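Local coordinates for protein salt-tolerant glutaminase (PDB 3AGD) that probably catalyses the hydrolysis of L-glutamine to L-glutamate and ammonium, as a salt-tolerant homotetrameric member of the glutaminase family, at residues Glu94-Asn97 against Glu98-Glu102. Numbering follows the deposited sequence.
Sequences EAFN and ELSLE
Asn97 and Ser100 close a type I beta-turn, in the loop between helices 80-84 and 114-123, at which the extended backbone of Ala95-Asn97 gives way to helical phi/psi angles over Glu98-Leu101, Ser100 N donating to Asn97 O at 3.1 Å. That carbonyl oxygen takes a second hydrogen bond from the same residue: Ser100 OG donates to Asn97 O over 2.9 Å, nearly in line with the C=O bond (168°), whereas the amide comes from above the carbonyl plane. With chi1 at 67°, OG sits between the backbone N and carbonyl carbon of Ser100. The Asn97 side chain meets the turn with its amide oxygen, OD1, which accepts from Leu99 N at 2.8 Å with an N-H...O angle of 152°, an Asx turn. The Phe96 ring meets the turn in two ways: Glu98 N lies over one face, 3.8 Å from CE2, while the Leu101 side chain crosses at about a right angle, its CD1 at the ring edge, 3.6 Å from CZ. Phe96 also touches Leu170 and Met173 of helix 165-176, Leu101 touches Met173 and Leu174, and Glu98 OE2 is hydrogen-bonded to Tyr177 OH. The main-chain N-H groups of Leu99 and Ser100 and the Ser100 hydroxyl as donor all find acceptors on Asn97, which probably helps hold the change of chain direction at the surface, while Phe96 and Leu101 provide an apolar attachment to helix 165-176.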
ATOM      1  N   GLU A  94      -1.201  19.708  13.823  1.00 24.33           N
ATOM      2  CA  GLU A  94      -0.452  20.149  15.000  1.00 23.41           C
ATOM      3  C   GLU A  94      -1.255  20.977  16.011  1.00 23.45           C
ATOM      4  O   GLU A  94      -0.941  20.972  17.201  1.00 24.90           O
ATOM      5  CB  GLU A  94       0.798  20.914  14.548  1.00 21.79           C
ATOM      6  CG  GLU A  94       1.760  21.314  15.664  1.00 22.60           C
ATOM      7  CD  GLU A  94       2.130  20.157  16.580  1.00 22.45           C
ATOM      8  OE1 GLU A  94       2.429  19.055  16.074  1.00 19.89           O
ATOM      9  OE2 GLU A  94       2.134  20.356  17.810  1.00 20.17           O
ATOM     10  N   ALA A  95      -2.290  21.673  15.547  1.00 22.98           N
ATOM     11  CA  ALA A  95      -3.125  22.491  16.433  1.00 26.29           C
ATOM     12  C   ALA A  95      -3.582  21.649  17.624  1.00 26.21           C
ATOM     13  O   ALA A  95      -4.151  20.570  17.442  1.00 24.65           O
ATOM     14  CB  ALA A  95      -4.341  23.021  15.669  1.00 29.09           C
ATOM     15  N   PHE A  96      -3.338  22.140  18.838  1.00 24.33           N
ATOM     16  CA  PHE A  96      -3.709  21.388  20.031  1.00 25.85           C
ATOM     17  C   PHE A  96      -5.045  21.763  20.653  1.00 25.26           C
ATOM     18  O   PHE A  96      -5.322  22.934  20.903  1.00 26.02           O
ATOM     19  CB  PHE A  96      -2.634  21.517  21.113  1.00 27.60           C
ATOM     20  CG  PHE A  96      -2.913  20.682  22.339  1.00 25.04           C
ATOM     21  CD1 PHE A  96      -2.801  19.296  22.290  1.00 23.81           C
ATOM     22  CD2 PHE A  96      -3.326  21.278  23.526  1.00 27.24           C
ATOM     23  CE1 PHE A  96      -3.101  18.510  23.407  1.00 25.30           C
ATOM     24  CE2 PHE A  96      -3.629  20.504  24.652  1.00 26.76           C
ATOM     25  CZ  PHE A  96      -3.518  19.117  24.592  1.00 25.90           C
ATOM     26  N   ASN A  97      -5.862  20.749  20.910  1.00 24.94           N
ATOM     27  CA  ASN A  97      -7.157  20.939  21.543  1.00 25.61           C
ATOM     28  C   ASN A  97      -7.166  20.017  22.758  1.00 25.15           C
ATOM     29  O   ASN A  97      -6.994  18.804  22.622  1.00 25.06           O
ATOM     30  CB  ASN A  97      -8.293  20.552  20.597  1.00 31.69           C
ATOM     31  CG  ASN A  97      -9.659  20.907  21.159  1.00 42.59           C
ATOM     32  OD1 ASN A  97      -9.945  20.652  22.329  1.00 45.65           O
ATOM     33  ND2 ASN A  97     -10.511  21.492  20.327  1.00 46.19           N
ATOM     34  N   GLU A  98      -7.356  20.597  23.940  1.00 25.86           N
ATOM     35  CA  GLU A  98      -7.374  19.842  25.193  1.00 25.66           C
ATOM     36  C   GLU A  98      -8.357  18.670  25.169  1.00 26.05           C
ATOM     37  O   GLU A  98      -8.132  17.650  25.817  1.00 24.90           O
ATOM     38  CB  GLU A  98      -7.727  20.774  26.358  1.00 25.46           C
ATOM     39  CG  GLU A  98      -7.577  20.138  27.730  1.00 27.64           C
ATOM     40  CD  GLU A  98      -7.973  21.074  28.857  1.00 25.73           C
ATOM     41  OE1 GLU A  98      -8.050  22.294  28.620  1.00 23.58           O
ATOM     42  OE2 GLU A  98      -8.196  20.590  29.983  1.00 26.92           O
ATOM     43  N   LEU A  99      -9.446  18.826  24.424  1.00 28.74           N
ATOM     44  CA  LEU A  99     -10.471  17.792  24.316  1.00 30.00           C
ATOM     45  C   LEU A  99      -9.910  16.428  23.918  1.00 29.32           C
ATOM     46  O   LEU A  99     -10.417  15.398  24.347  1.00 31.09           O
ATOM     47  CB  LEU A  99     -11.530  18.213  23.294  1.00 35.15           C
ATOM     48  CG  LEU A  99     -12.358  19.461  23.616  1.00 40.65           C
ATOM     49  CD1 LEU A  99     -13.242  19.810  22.424  1.00 42.30           C
ATOM     50  CD2 LEU A  99     -13.209  19.213  24.854  1.00 43.34           C
ATOM     51  N   SER A 100      -8.866  16.424  23.099  1.00 27.98           N
ATOM     52  CA  SER A 100      -8.256  15.179  22.641  1.00 25.61           C
ATOM     53  C   SER A 100      -7.786  14.299  23.794  1.00 26.46           C
ATOM     54  O   SER A 100      -7.776  13.072  23.681  1.00 28.01           O
ATOM     55  CB  SER A 100      -7.075  15.481  21.710  1.00 26.67           C
ATOM     56  OG  SER A 100      -6.008  16.108  22.408  1.00 26.28           O
ATOM     57  N   LEU A 101      -7.408  14.928  24.904  1.00 27.14           N
ATOM     58  CA  LEU A 101      -6.927  14.203  26.081  1.00 28.61           C
ATOM     59  C   LEU A 101      -8.050  13.885  27.061  1.00 34.56           C
ATOM     60  O   LEU A 101      -7.921  12.986  27.893  1.00 32.02           O
ATOM     61  CB  LEU A 101      -5.871  15.028  26.817  1.00 24.91           C
ATOM     62  CG  LEU A 101      -4.680  15.536  26.010  1.00 23.16           C
ATOM     63  CD1 LEU A 101      -3.808  16.400  26.904  1.00 22.25           C
ATOM     64  CD2 LEU A 101      -3.899  14.355  25.440  1.00 21.46           C
ATOM     65  N   GLU A 102      -9.143  14.636  26.969  1.00 41.43           N
ATOM     66  CA  GLU A 102     -10.277  14.435  27.860  1.00 47.75           C
ATOM     67  C   GLU A 102     -11.052  13.171  27.535  1.00 50.01           C
ATOM     68  O   GLU A 102     -12.072  12.892  28.158  1.00 52.14           O
ATOM     69  CB  GLU A 102     -11.221  15.638  27.811  1.00 53.08           C
ATOM     70  CG  GLU A 102     -10.583  16.949  28.255  1.00 59.23           C
ATOM     71  CD  GLU A 102     -11.596  18.068  28.405  1.00 64.43           C
ATOM     72  OE1 GLU A 102     -12.325  18.347  27.430  1.00 64.88           O
ATOM     73  OE2 GLU A 102     -11.662  18.671  29.498  1.00 68.05           O
TER